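Local coordinates for Non-structural protein 3 (Porcine deltacoronavirus, PDB 6LN0) that probably recognises ADP-ribose through its macro domain and cleaves the viral polyprotein through its papain-like protease domain, with a zinc ion bound by four cysteines, at residues V90-S95 against E101-A106; L235-H240 against F295-Y300; N130-L135 against D163-T168; N259-A264 against Q314-L319; I169-T172 against Q178-T181. All coordinates share one frame; numbering follows the deposited sequence.

Contact 1 of 5, residues V90-S95 against E101-A106; sequences VPPKGS and ELLYQA
Chi1 of -39° sets Leu102 CG beside its own backbone N, from where CD1 reaches Pro92 CB, while the backbone itself aims Leu102 CB at the proline. Pro92, closed on its own backbone N, offers three ring carbons to the helix. Its CB lies 3.6 Å from Leu102 CB and 3.8 Å from Leu102 CD1. Ring atom CG reaches past the leucine, to 3.8 Å from the backbone N of Leu103. The third carbon, Pro92 CD, comes 4.2 Å from Leu103 CD2. The two side chains of Pro92 and Leu102 therefore slide by one another in opposite directions instead of meeting end on, and the CA atoms of Pro92 and Leu102 stand only 6.1 Å apart.

Leu103 also touches Leu122 and His133, Ser134 and Ala137 of helix 131-141, which links this contact to that helix. Beyond Pro92 the 90-95 loop turns away: Gly94 takes a positive phi of 64°, and Ser95 OG bonds to Lys93 O at 3.3 Å, approaching from above the carbonyl plane. This loop joins strand 83-89 to helix 99-110, a beta-to-alpha connection of the macro domain.

With 167 Å² buried, the side-chain contacts are apolar, and the rigid ring also lies against backbone atoms of the helix. The fit between these segments probably rests on van der Waals contact, since no hydrogen bond crosses it.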
# COMPACT_ATOMS: atom_id res chain seq x y z
N VAL A 90 -13.49 -42.04 -8.87
CA VAL A 90 -14.79 -41.80 -9.48
C VAL A 90 -15.22 -40.36 -9.23
O VAL A 90 -15.66 -40.02 -8.11
CB VAL A 90 -15.84 -42.79 -8.93
CG1 VAL A 90 -17.16 -42.63 -9.65
CG2 VAL A 90 -15.32 -44.21 -9.07
N PRO A 91 -15.09 -39.46 -10.21
CA PRO A 91 -15.55 -38.10 -10.01
C PRO A 91 -17.04 -38.08 -9.70
O PRO A 91 -17.78 -38.98 -10.12
CB PRO A 91 -15.24 -37.41 -11.35
CG PRO A 91 -14.23 -38.29 -12.02
CD PRO A 91 -14.52 -39.67 -11.56
N PRO A 92 -17.50 -37.08 -8.97
CA PRO A 92 -18.95 -36.86 -8.89
C PRO A 92 -19.45 -36.36 -10.23
O PRO A 92 -18.71 -35.74 -11.00
CB PRO A 92 -19.08 -35.79 -7.81
CG PRO A 92 -17.83 -34.99 -7.97
CD PRO A 92 -16.75 -35.99 -8.31
N LYS A 93 -20.71 -36.64 -10.53
CA LYS A 93 -21.22 -36.33 -11.86
C LYS A 93 -21.76 -34.90 -11.99
O LYS A 93 -22.47 -34.59 -12.95
CB LYS A 93 -22.27 -37.35 -12.29
CG LYS A 93 -22.23 -37.59 -13.81
CD LYS A 93 -23.09 -38.77 -14.23
CE LYS A 93 -24.40 -38.80 -13.47
NZ LYS A 93 -25.54 -39.20 -14.34
N GLY A 94 -21.45 -34.01 -11.05
CA GLY A 94 -21.74 -32.60 -11.27
C GLY A 94 -23.19 -32.23 -11.41
O GLY A 94 -23.49 -31.17 -11.95
N SER A 95 -24.10 -33.07 -10.93
CA SER A 95 -25.53 -32.84 -11.07
C SER A 95 -26.24 -33.10 -9.76
O SER A 95 -27.38 -33.56 -9.75
CB SER A 95 -26.11 -33.72 -12.18
OG SER A 95 -25.49 -33.44 -13.41
N GLU A 101 -18.04 -30.21 -2.87
CA GLU A 101 -17.47 -30.98 -1.77
C GLU A 101 -16.91 -32.31 -2.28
O GLU A 101 -15.74 -32.63 -2.03
CB GLU A 101 -18.54 -31.20 -0.69
CG GLU A 101 -18.25 -32.32 0.31
CD GLU A 101 -17.25 -31.92 1.39
OE1 GLU A 101 -16.72 -30.78 1.34
OE2 GLU A 101 -16.99 -32.75 2.29
N LEU A 102 -17.72 -33.07 -3.02
CA LEU A 102 -17.25 -34.33 -3.59
C LEU A 102 -16.08 -34.12 -4.54
O LEU A 102 -15.19 -34.98 -4.64
CB LEU A 102 -18.40 -35.03 -4.32
CG LEU A 102 -19.82 -35.01 -3.73
CD1 LEU A 102 -20.73 -36.00 -4.44
CD2 LEU A 102 -19.83 -35.27 -2.24
N LEU A 103 -16.05 -32.99 -5.25
CA LEU A 103 -14.87 -32.64 -6.02
C LEU A 103 -13.66 -32.48 -5.11
O LEU A 103 -12.57 -32.99 -5.40
CB LEU A 103 -15.11 -31.34 -6.79
CG LEU A 103 -15.53 -31.41 -8.26
CD1 LEU A 103 -15.48 -30.03 -8.89
CD2 LEU A 103 -14.66 -32.40 -9.05
N TYR A 104 -13.84 -31.79 -3.98
CA TYR A 104 -12.73 -31.56 -3.06
C TYR A 104 -12.27 -32.86 -2.43
O TYR A 104 -11.06 -33.10 -2.29
CB TYR A 104 -13.12 -30.56 -1.97
CG TYR A 104 -12.20 -30.60 -0.77
CD1 TYR A 104 -10.97 -29.96 -0.78
CD2 TYR A 104 -12.55 -31.32 0.37
CE1 TYR A 104 -10.13 -30.01 0.31
CE2 TYR A 104 -11.72 -31.38 1.46
CZ TYR A 104 -10.51 -30.72 1.43
OH TYR A 104 -9.67 -30.79 2.52
N GLN A 105 -13.20 -33.71 -2.01
CA GLN A 105 -12.78 -34.98 -1.45
C GLN A 105 -12.30 -35.96 -2.52
O GLN A 105 -11.79 -37.03 -2.17
CB GLN A 105 -13.90 -35.59 -0.61
CG GLN A 105 -14.21 -34.81 0.69
CD GLN A 105 -13.23 -35.12 1.83
OE1 GLN A 105 -12.60 -36.19 1.85
NE2 GLN A 105 -13.11 -34.19 2.78
N ALA A 106 -12.44 -35.62 -3.81
CA ALA A 106 -11.82 -36.45 -4.84
C ALA A 106 -10.34 -36.13 -4.98
O ALA A 106 -9.51 -37.03 -5.08
CB ALA A 106 -12.53 -36.26 -6.18

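Contact 2 of 5, residues L235-H240 against F295-Y300; sequences LKTCHH and FVAWIY
Apolar contact comes first, and it centres on the methyl of Ala297. Its CB meets Thr237 CB at 3.7 Å and Cys238 SG at the same separation of 3.7 Å, so two consecutive residues, Thr237 and Cys238, lie against one carbon. The threonine also sends its methyl alongside: Thr237 CG2 is 3.8 Å from Ala297 CA, because chi1 of -52° sets CG2 opposite the backbone N. One turn on, Tyr300 CB reaches the same Thr237 CG2 at a looser 4.5 Å. A small residue at 297 fits this closeness, the CA atoms of Thr237 and Ala297 being 5.1 Å apart.

Contact between side chain and backbone adds to it, since Ala297 CB also lies 3.7 Å from Cys238 N.

No hydrogen bond joins the two segments themselves, but just beyond them Asn293 ND2 of helix 293-302 donates to Cys238 O. Thr237 OG1 points back along its own helix to Val233 O, a bond that fixes its rotation and leaves the methyl for Ala297. His240 N donates to Thr237 O at 3.1 Å, closing a type I turn from Thr237 to His240.

Helix 293-302 is thus enclosed on several sides. Helix 228-237 covers the Ala297 side, while Phe295 and Trp298 pack into helices 278-287 and 313-322, with Trp298 NE1 bonded to Leu224 O. This largely helical neighbourhood is consistent with the thumb of coronavirus papain-like proteases.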
# COMPACT_ATOMS: atom_id res chain seq x y z
N LEU A 235 -2.02 13.19 0.16
CA LEU A 235 -2.75 12.91 -1.07
C LEU A 235 -4.25 13.04 -0.86
O LEU A 235 -4.96 13.58 -1.72
CB LEU A 235 -2.41 11.50 -1.58
CG LEU A 235 -0.98 11.34 -2.10
CD1 LEU A 235 -0.62 9.87 -2.29
CD2 LEU A 235 -0.84 12.12 -3.40
N LYS A 236 -4.76 12.53 0.26
CA LYS A 236 -6.20 12.61 0.49
C LYS A 236 -6.65 14.04 0.80
O LYS A 236 -7.71 14.47 0.32
CB LYS A 236 -6.59 11.64 1.60
CG LYS A 236 -6.45 10.18 1.19
CD LYS A 236 -6.67 9.26 2.36
CE LYS A 236 -7.73 8.21 2.03
NZ LYS A 236 -7.28 6.82 2.37
N THR A 237 -5.85 14.81 1.54
CA THR A 237 -6.24 16.18 1.89
C THR A 237 -6.21 17.11 0.68
O THR A 237 -6.83 18.18 0.71
CB THR A 237 -5.33 16.72 3.00
OG1 THR A 237 -5.31 15.78 4.09
CG2 THR A 237 -5.81 18.06 3.53
N CYS A 238 -5.55 16.72 -0.41
CA CYS A 238 -5.58 17.50 -1.64
C CYS A 238 -6.98 17.61 -2.23
O CYS A 238 -7.21 18.46 -3.10
CB CYS A 238 -4.60 16.87 -2.63
SG CYS A 238 -2.97 17.41 -2.28
N HIS A 239 -7.91 16.78 -1.77
CA HIS A 239 -9.27 16.81 -2.28
C HIS A 239 -10.18 17.79 -1.54
O HIS A 239 -11.28 18.08 -2.03
CB HIS A 239 -9.88 15.40 -2.23
CG HIS A 239 -9.23 14.44 -3.18
ND1 HIS A 239 -9.83 14.04 -4.35
CD2 HIS A 239 -8.02 13.83 -3.14
CE1 HIS A 239 -9.02 13.21 -4.99
NE2 HIS A 239 -7.92 13.07 -4.27
N HIS A 240 -9.75 18.30 -0.40
CA HIS A 240 -10.56 19.28 0.31
C HIS A 240 -10.73 20.54 -0.52
O HIS A 240 -9.77 21.02 -1.14
CB HIS A 240 -9.92 19.63 1.65
CG HIS A 240 -10.90 19.83 2.75
ND1 HIS A 240 -11.13 21.07 3.33
CD2 HIS A 240 -11.71 18.96 3.40
CE1 HIS A 240 -12.03 20.95 4.28
NE2 HIS A 240 -12.40 19.68 4.35
N PHE A 295 -0.73 23.09 -1.22
CA PHE A 295 0.04 23.76 -0.17
C PHE A 295 -0.57 23.51 1.20
O PHE A 295 0.15 23.21 2.15
CB PHE A 295 0.10 25.25 -0.48
CG PHE A 295 1.00 26.04 0.42
CD1 PHE A 295 2.32 25.67 0.60
CD2 PHE A 295 0.54 27.19 1.04
CE1 PHE A 295 3.17 26.41 1.39
CE2 PHE A 295 1.38 27.95 1.85
CZ PHE A 295 2.70 27.56 2.03
N VAL A 296 -1.89 23.62 1.31
CA VAL A 296 -2.56 23.41 2.59
C VAL A 296 -2.48 21.96 3.01
O VAL A 296 -2.30 21.65 4.20
CB VAL A 296 -4.03 23.88 2.49
CG1 VAL A 296 -4.77 23.47 3.73
CG2 VAL A 296 -4.09 25.41 2.35
N ALA A 297 -2.66 21.04 2.06
CA ALA A 297 -2.55 19.62 2.38
C ALA A 297 -1.14 19.28 2.87
O ALA A 297 -0.96 18.54 3.85
CB ALA A 297 -2.92 18.77 1.16
N TRP A 298 -0.14 19.84 2.22
CA TRP A 298 1.22 19.72 2.73
C TRP A 298 1.34 20.24 4.16
O TRP A 298 2.08 19.66 4.97
CB TRP A 298 2.18 20.46 1.80
CG TRP A 298 3.60 20.37 2.25
CD1 TRP A 298 4.41 19.25 2.24
CD2 TRP A 298 4.39 21.44 2.78
NE1 TRP A 298 5.66 19.58 2.73
CE2 TRP A 298 5.67 20.91 3.07
CE3 TRP A 298 4.14 22.78 3.04
CZ2 TRP A 298 6.69 21.68 3.61
CZ3 TRP A 298 5.16 23.56 3.57
CH2 TRP A 298 6.41 23.01 3.84
N ILE A 299 0.64 21.32 4.51
CA ILE A 299 0.77 21.82 5.88
C ILE A 299 0.18 20.83 6.86
O ILE A 299 0.77 20.53 7.90
CB ILE A 299 0.10 23.20 6.05
CG1 ILE A 299 0.62 24.18 5.01
CG2 ILE A 299 0.32 23.71 7.45
CD1 ILE A 299 1.68 25.00 5.47
N TYR A 300 -1.01 20.31 6.55
CA TYR A 300 -1.66 19.38 7.46
C TYR A 300 -0.85 18.10 7.63
O TYR A 300 -0.74 17.58 8.75
CB TYR A 300 -3.05 19.03 6.95
CG TYR A 300 -4.16 19.94 7.44
CD1 TYR A 300 -4.85 19.63 8.60
CD2 TYR A 300 -4.53 21.07 6.72
CE1 TYR A 300 -5.88 20.43 9.03
CE2 TYR A 300 -5.55 21.87 7.15
CZ TYR A 300 -6.23 21.55 8.31
OH TYR A 300 -7.25 22.34 8.76

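Contact 3 of 5, residues N130-L135 against D163-T168; sequences NPVHSL and DALNRT
Leu165 and Leu135 bring the backbones of helices 158-165 and 131-141 to a nearest CA separation of 7.8 Å, with the Leu165 side chain lying between them. Its CD1 does the touching. It lies 3.6 Å from Val132 CG2, 3.5 Å from Val132 O and 3.8 Å from Leu135 CB, and so rests in the groove between residues one turn apart. Val132 and Leu165 cross at about a right angle; chi1 of 74° places Val132 CG2 opposite the backbone N, where it can flank the leucine.

Each segment has its own polar fastening. Asn130 OD1 caps the helix by accepting from Val132 N at 3.3 Å, the donor tilted from the carbonyl plane. On the other segment Arg167 NH1 bonds to Asp163 OD1 at 3.0 Å, a salt bridge met on the syn side of the carboxylate, while Arg167 NE goes to Ala183 O.

Val161 and Trp162 widen the same helix-helix interface. Apolar packing of this kind is consistent with helices packed on the sheet of a macro domain's alpha/beta/alpha sandwich; after helix 158-165 a short link leads to strand 168-173, consistent with the start of the protease part.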
# COMPACT_ATOMS: atom_id res chain seq x y z
N ASN A 130 -18.38 -27.82 -13.52
CA ASN A 130 -17.78 -26.53 -13.83
C ASN A 130 -16.27 -26.61 -13.62
O ASN A 130 -15.83 -26.88 -12.49
CB ASN A 130 -18.40 -25.46 -12.95
CG ASN A 130 -18.22 -24.07 -13.52
OD1 ASN A 130 -17.17 -23.75 -14.07
ND2 ASN A 130 -19.25 -23.24 -13.39
N PRO A 131 -15.45 -26.38 -14.64
CA PRO A 131 -14.00 -26.53 -14.46
C PRO A 131 -13.40 -25.53 -13.50
O PRO A 131 -12.30 -25.77 -12.97
CB PRO A 131 -13.44 -26.31 -15.88
CG PRO A 131 -14.41 -25.38 -16.49
CD PRO A 131 -15.77 -25.81 -15.96
N VAL A 132 -14.07 -24.41 -13.24
CA VAL A 132 -13.53 -23.49 -12.25
C VAL A 132 -13.69 -24.07 -10.85
O VAL A 132 -12.85 -23.84 -9.97
CB VAL A 132 -14.17 -22.09 -12.39
CG1 VAL A 132 -15.59 -22.06 -11.87
CG2 VAL A 132 -13.32 -21.04 -11.67
N HIS A 133 -14.74 -24.86 -10.61
CA HIS A 133 -14.86 -25.55 -9.33
C HIS A 133 -13.82 -26.64 -9.18
O HIS A 133 -13.22 -26.79 -8.11
CB HIS A 133 -16.28 -26.12 -9.17
CG HIS A 133 -17.36 -25.12 -9.38
ND1 HIS A 133 -18.70 -25.44 -9.28
CD2 HIS A 133 -17.31 -23.80 -9.69
CE1 HIS A 133 -19.43 -24.37 -9.53
NE2 HIS A 133 -18.61 -23.36 -9.79
N SER A 134 -13.61 -27.42 -10.25
CA SER A 134 -12.57 -28.45 -10.22
C SER A 134 -11.20 -27.85 -9.96
O SER A 134 -10.46 -28.33 -9.09
CB SER A 134 -12.56 -29.26 -11.52
OG SER A 134 -13.37 -30.41 -11.38
N LEU A 135 -10.82 -26.83 -10.73
CA LEU A 135 -9.52 -26.21 -10.48
C LEU A 135 -9.47 -25.60 -9.09
O LEU A 135 -8.39 -25.54 -8.48
CB LEU A 135 -9.22 -25.17 -11.55
CG LEU A 135 -8.64 -25.75 -12.84
CD1 LEU A 135 -7.96 -24.68 -13.64
CD2 LEU A 135 -7.65 -26.88 -12.58
N ASP A 163 -5.14 -19.30 -13.98
CA ASP A 163 -4.42 -18.07 -13.63
C ASP A 163 -5.28 -17.14 -12.76
O ASP A 163 -4.78 -16.53 -11.82
CB ASP A 163 -3.97 -17.37 -14.90
CG ASP A 163 -2.86 -16.39 -14.66
OD1 ASP A 163 -2.32 -16.37 -13.53
OD2 ASP A 163 -2.51 -15.64 -15.60
N ALA A 164 -6.58 -17.04 -13.06
CA ALA A 164 -7.46 -16.18 -12.28
C ALA A 164 -7.61 -16.69 -10.85
O ALA A 164 -7.54 -15.91 -9.89
CB ALA A 164 -8.82 -16.06 -12.95
N LEU A 165 -7.82 -18.00 -10.69
CA LEU A 165 -8.02 -18.59 -9.37
C LEU A 165 -6.81 -18.44 -8.46
O LEU A 165 -6.96 -18.63 -7.24
CB LEU A 165 -8.38 -20.07 -9.52
CG LEU A 165 -9.87 -20.33 -9.71
CD1 LEU A 165 -10.10 -21.76 -10.19
CD2 LEU A 165 -10.62 -20.07 -8.42
N ASN A 166 -5.64 -18.11 -8.99
CA ASN A 166 -4.45 -17.88 -8.18
C ASN A 166 -4.05 -16.40 -8.18
O ASN A 166 -2.88 -16.08 -7.94
CB ASN A 166 -3.30 -18.75 -8.67
CG ASN A 166 -3.73 -20.20 -8.86
OD1 ASN A 166 -3.70 -20.73 -9.97
ND2 ASN A 166 -4.18 -20.82 -7.77
N ARG A 167 -5.00 -15.51 -8.44
CA ARG A 167 -4.77 -14.09 -8.38
C ARG A 167 -5.87 -13.43 -7.56
O ARG A 167 -7.02 -13.87 -7.58
CB ARG A 167 -4.70 -13.49 -9.78
CG ARG A 167 -3.47 -13.97 -10.54
CD ARG A 167 -3.52 -13.56 -11.98
NE ARG A 167 -2.62 -12.45 -12.23
CZ ARG A 167 -1.59 -12.49 -13.06
NH1 ARG A 167 -1.31 -13.60 -13.74
NH2 ARG A 167 -0.82 -11.41 -13.20
N THR A 168 -5.49 -12.40 -6.82
CA THR A 168 -6.40 -11.64 -5.99
C THR A 168 -6.56 -10.24 -6.57
O THR A 168 -5.59 -9.64 -7.05
CB THR A 168 -5.90 -11.58 -4.54
OG1 THR A 168 -4.48 -11.41 -4.52
CG2 THR A 168 -6.24 -12.88 -3.80

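Contact 4 of 5, residues N259-A264 against Q314-L319; sequences NCFVSA and QQVISL
Val316 meets Phe261 through every carbon of its short side chain. Its CB begins 3.7 Å from Phe261 O, already close to the backbone of helix 260-270, in line with a CA separation of 6.4 Å between Val316 and Val262. From there the branches diverge. With chi1 at 175°, CG1 lies opposite the backbone N and across these segments meets the two carbonyl oxygens, 4.1 Å from Val262 O and equally far from Phe261 O. The other branch, CG2, comes closer: it is 3.3 Å from Phe261 O and 3.5 Å from ring atom CD2 of Phe261, with CE2 a little farther at 3.9 Å. The methyl comes to the ring obliquely, and the two side chains cross at about a right angle.

No hydrogen bond links the segments. Instead a branched residue of helix 313-322 is lodged against the carbonyl oxygens of Phe261 and Val262 and one aromatic ring of helix 260-270, within a helical bundle that fits the thumb of a papain-like protease.

The ring itself is held from several directions. Phe261 chi1 of 80° sets CG between the backbone N and the carbonyl carbon and points the ring toward the start of the helix, and Val262 CG2 sits above the centre of one face. Tyr300 of helix 293-302 meets it edge-to-face, and Cys399 of strand 398-402 touches it too. At the start of the helix Cys260 O accepts from both Ala264 N and Ser263 OG. Asn259, just before it, ties its amide to the backbone of Lys254 and Lys256.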
# COMPACT_ATOMS: atom_id res chain seq x y z
N ASN A 259 -9.32 25.51 10.47
CA ASN A 259 -8.07 25.73 9.77
C ASN A 259 -7.39 27.06 10.16
O ASN A 259 -6.54 27.54 9.40
CB ASN A 259 -8.31 25.69 8.26
CG ASN A 259 -9.14 26.85 7.76
OD1 ASN A 259 -9.74 27.57 8.57
ND2 ASN A 259 -9.19 27.05 6.45
N CYS A 260 -7.74 27.70 11.29
CA CYS A 260 -7.19 29.03 11.55
C CYS A 260 -5.71 28.97 11.86
O CYS A 260 -4.95 29.86 11.47
CB CYS A 260 -7.98 29.74 12.66
SG CYS A 260 -8.09 28.86 14.24
N PHE A 261 -5.28 27.89 12.53
CA PHE A 261 -3.85 27.66 12.74
C PHE A 261 -3.07 27.64 11.43
O PHE A 261 -1.87 27.94 11.44
CB PHE A 261 -3.61 26.37 13.53
CG PHE A 261 -3.68 25.10 12.70
CD1 PHE A 261 -4.90 24.61 12.25
CD2 PHE A 261 -2.54 24.38 12.42
CE1 PHE A 261 -4.95 23.41 11.51
CE2 PHE A 261 -2.57 23.20 11.69
CZ PHE A 261 -3.78 22.72 11.23
N VAL A 262 -3.71 27.35 10.31
CA VAL A 262 -3.00 27.35 9.04
C VAL A 262 -2.96 28.76 8.45
O VAL A 262 -1.89 29.27 8.10
CB VAL A 262 -3.64 26.35 8.05
CG1 VAL A 262 -3.01 26.48 6.70
CG2 VAL A 262 -3.51 24.95 8.58
N SER A 263 -4.13 29.40 8.33
CA SER A 263 -4.18 30.77 7.84
C SER A 263 -3.30 31.71 8.66
O SER A 263 -2.62 32.57 8.11
CB SER A 263 -5.63 31.29 7.83
OG SER A 263 -6.28 30.99 9.05
N ALA A 264 -3.29 31.56 9.98
CA ALA A 264 -2.45 32.45 10.78
C ALA A 264 -0.96 32.23 10.45
O ALA A 264 -0.19 33.19 10.31
CB ALA A 264 -2.72 32.26 12.27
N GLN A 314 2.35 27.90 15.91
CA GLN A 314 3.82 27.88 15.96
C GLN A 314 4.38 26.76 15.09
O GLN A 314 5.39 26.95 14.40
CB GLN A 314 4.32 27.68 17.40
CG GLN A 314 3.92 28.73 18.37
CD GLN A 314 4.48 28.47 19.77
OE1 GLN A 314 4.87 27.34 20.09
NE2 GLN A 314 4.51 29.52 20.61
N GLN A 315 3.74 25.58 15.13
CA GLN A 315 4.09 24.48 14.24
C GLN A 315 4.09 24.92 12.78
O GLN A 315 5.02 24.63 12.02
CB GLN A 315 3.10 23.33 14.42
CG GLN A 315 3.56 22.18 15.31
CD GLN A 315 2.63 20.96 15.19
OE1 GLN A 315 1.43 21.05 15.49
NE2 GLN A 315 3.17 19.83 14.75
N VAL A 316 3.05 25.64 12.36
CA VAL A 316 2.93 26.03 10.96
C VAL A 316 4.05 26.99 10.58
O VAL A 316 4.80 26.74 9.63
CB VAL A 316 1.55 26.63 10.68
CG1 VAL A 316 1.47 27.13 9.25
CG2 VAL A 316 0.47 25.61 11.00
N ILE A 317 4.19 28.10 11.31
CA ILE A 317 5.18 29.09 10.90
C ILE A 317 6.58 28.50 10.97
O ILE A 317 7.45 28.84 10.16
CB ILE A 317 5.06 30.40 11.73
CG1 ILE A 317 6.02 31.42 11.15
CG2 ILE A 317 5.41 30.20 13.20
CD1 ILE A 317 5.74 31.72 9.70
N SER A 318 6.82 27.59 11.91
CA SER A 318 8.14 26.98 12.00
C SER A 318 8.37 26.01 10.84
O SER A 318 9.49 25.92 10.32
CB SER A 318 8.30 26.26 13.34
OG SER A 318 9.25 25.22 13.22
N LEU A 319 7.32 25.30 10.41
CA LEU A 319 7.43 24.46 9.22
C LEU A 319 7.76 25.29 7.99
O LEU A 319 8.68 24.96 7.23
CB LEU A 319 6.13 23.69 9.01
CG LEU A 319 6.07 23.04 7.63
CD1 LEU A 319 6.86 21.77 7.66
CD2 LEU A 319 4.63 22.79 7.24

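Contact 5 of 5, residues I169-T172 against Q178-T181; sequences IVRT and QVTT
Thr172 and Thr180 form an antiparallel hydrogen-bonded pair in which each backbone amide serves the other's carbonyl. Thr180 N donates to Thr172 O at 2.8 Å and nearly straight (171°), while Thr172 N reaches Thr180 O over the same 2.8 Å with a little more bend. Next to it, Arg171 and Thr181 make the non-hydrogen-bonded pair, their CA atoms 4.3 Å apart; there Thr181 CA approaches Val170 O at 3.3 Å as a CA-H...O contact.

On the face carrying Arg171 and Thr181, Arg171 NE donates to Thr181 OG1 at 3.1 Å. The bond is bent (142°) and its acceptor stands somewhat off the guanidinium plane. A bend at chi3 (68°) leans the guanidinium toward the partner strand's side chains, with Val179 CG1 over one face, 3.7 Å from Arg171 NH2. Farther along, Ile169 CG2 meets Thr181 CG2 at 3.5 Å.

These strands, 168-173 and 180-184, are a beta hairpin at one side of a four-stranded sheet, consistent with the ubiquitin-like beta-grasp domain that precedes the catalytic part of coronavirus papain-like proteases. Strand 180-184 is outermost, whereas strand 168-173 is backed by backbone hydrogen bonding between Arg171 and Tyr210. On the other face Val170 and Thr172 pack on Leu194. Toward the turn, Thr173 OG1 bonds to Gln178 O, and Asp175 OD2 makes a weak bond with Gln178 N.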
# COMPACT_ATOMS: atom_id res chain seq x y z
N ILE A 169 -7.78 -9.73 -6.55
CA ILE A 169 -8.12 -8.45 -7.16
C ILE A 169 -7.83 -7.32 -6.18
O ILE A 169 -8.37 -7.30 -5.07
CB ILE A 169 -9.59 -8.46 -7.60
CG1 ILE A 169 -9.87 -9.75 -8.37
CG2 ILE A 169 -9.88 -7.26 -8.47
CD1 ILE A 169 -9.12 -9.82 -9.68
N VAL A 170 -6.98 -6.38 -6.58
CA VAL A 170 -6.48 -5.33 -5.70
C VAL A 170 -6.71 -3.97 -6.34
O VAL A 170 -6.38 -3.78 -7.52
CB VAL A 170 -4.98 -5.52 -5.41
CG1 VAL A 170 -4.51 -4.44 -4.42
CG2 VAL A 170 -4.71 -6.91 -4.90
N ARG A 171 -7.26 -3.03 -5.57
CA ARG A 171 -7.41 -1.64 -6.01
C ARG A 171 -6.24 -0.84 -5.46
O ARG A 171 -5.99 -0.86 -4.25
CB ARG A 171 -8.73 -1.05 -5.54
CG ARG A 171 -9.93 -1.96 -5.83
CD ARG A 171 -11.20 -1.17 -6.00
NE ARG A 171 -11.18 -0.35 -7.21
CZ ARG A 171 -12.05 0.63 -7.49
NH1 ARG A 171 -13.02 0.93 -6.63
NH2 ARG A 171 -11.94 1.31 -8.63
N THR A 172 -5.54 -0.13 -6.34
CA THR A 172 -4.30 0.55 -6.01
C THR A 172 -4.28 1.92 -6.65
O THR A 172 -4.98 2.18 -7.64
CB THR A 172 -3.05 -0.21 -6.50
OG1 THR A 172 -2.83 0.10 -7.88
CG2 THR A 172 -3.21 -1.69 -6.34
N GLN A 178 -6.19 8.77 -10.11
CA GLN A 178 -6.55 7.55 -10.84
C GLN A 178 -6.40 6.34 -9.92
O GLN A 178 -5.39 6.18 -9.24
CB GLN A 178 -5.66 7.39 -12.07
CG GLN A 178 -6.09 6.27 -13.00
CD GLN A 178 -7.47 6.51 -13.59
OE1 GLN A 178 -8.38 5.68 -13.44
NE2 GLN A 178 -7.65 7.65 -14.26
N VAL A 179 -7.41 5.47 -9.91
CA VAL A 179 -7.37 4.21 -9.17
C VAL A 179 -7.35 3.06 -10.17
O VAL A 179 -8.16 3.01 -11.11
CB VAL A 179 -8.57 4.10 -8.21
CG1 VAL A 179 -8.66 2.70 -7.62
CG2 VAL A 179 -8.48 5.19 -7.08
N THR A 180 -6.44 2.12 -9.97
CA THR A 180 -6.29 0.99 -10.87
C THR A 180 -6.58 -0.30 -10.13
O THR A 180 -6.02 -0.54 -9.06
CB THR A 180 -4.90 0.94 -11.48
OG1 THR A 180 -4.70 2.11 -12.26
CG2 THR A 180 -4.80 -0.28 -12.40
N THR A 181 -7.43 -1.13 -10.73
CA THR A 181 -7.78 -2.44 -10.21
C THR A 181 -6.94 -3.50 -10.90
O THR A 181 -7.00 -3.64 -12.12
CB THR A 181 -9.27 -2.71 -10.43
OG1 THR A 181 -10.06 -1.67 -9.83
CG2 THR A 181 -9.65 -4.07 -9.86

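Along the chain, contact 1 first closes a short loop inside the macro domain, between strand 83-89 and helix 99-110. Contact 3 then closes a longer one, bringing helix 158-165 back onto helix 131-141, and it touches contact 1 through side-chain packing. Its second segment runs directly into contact 5, which closes the tight hairpin of the next small sheet. These three follow in series, none enclosing another. Contacts 2 and 4, by contrast, cross: their segments alternate, and Trp298 and Leu319 meet between them, tying four protease helices together. Contact 5 lies about 7 Å from contact 2 at the nearest atoms, without touching.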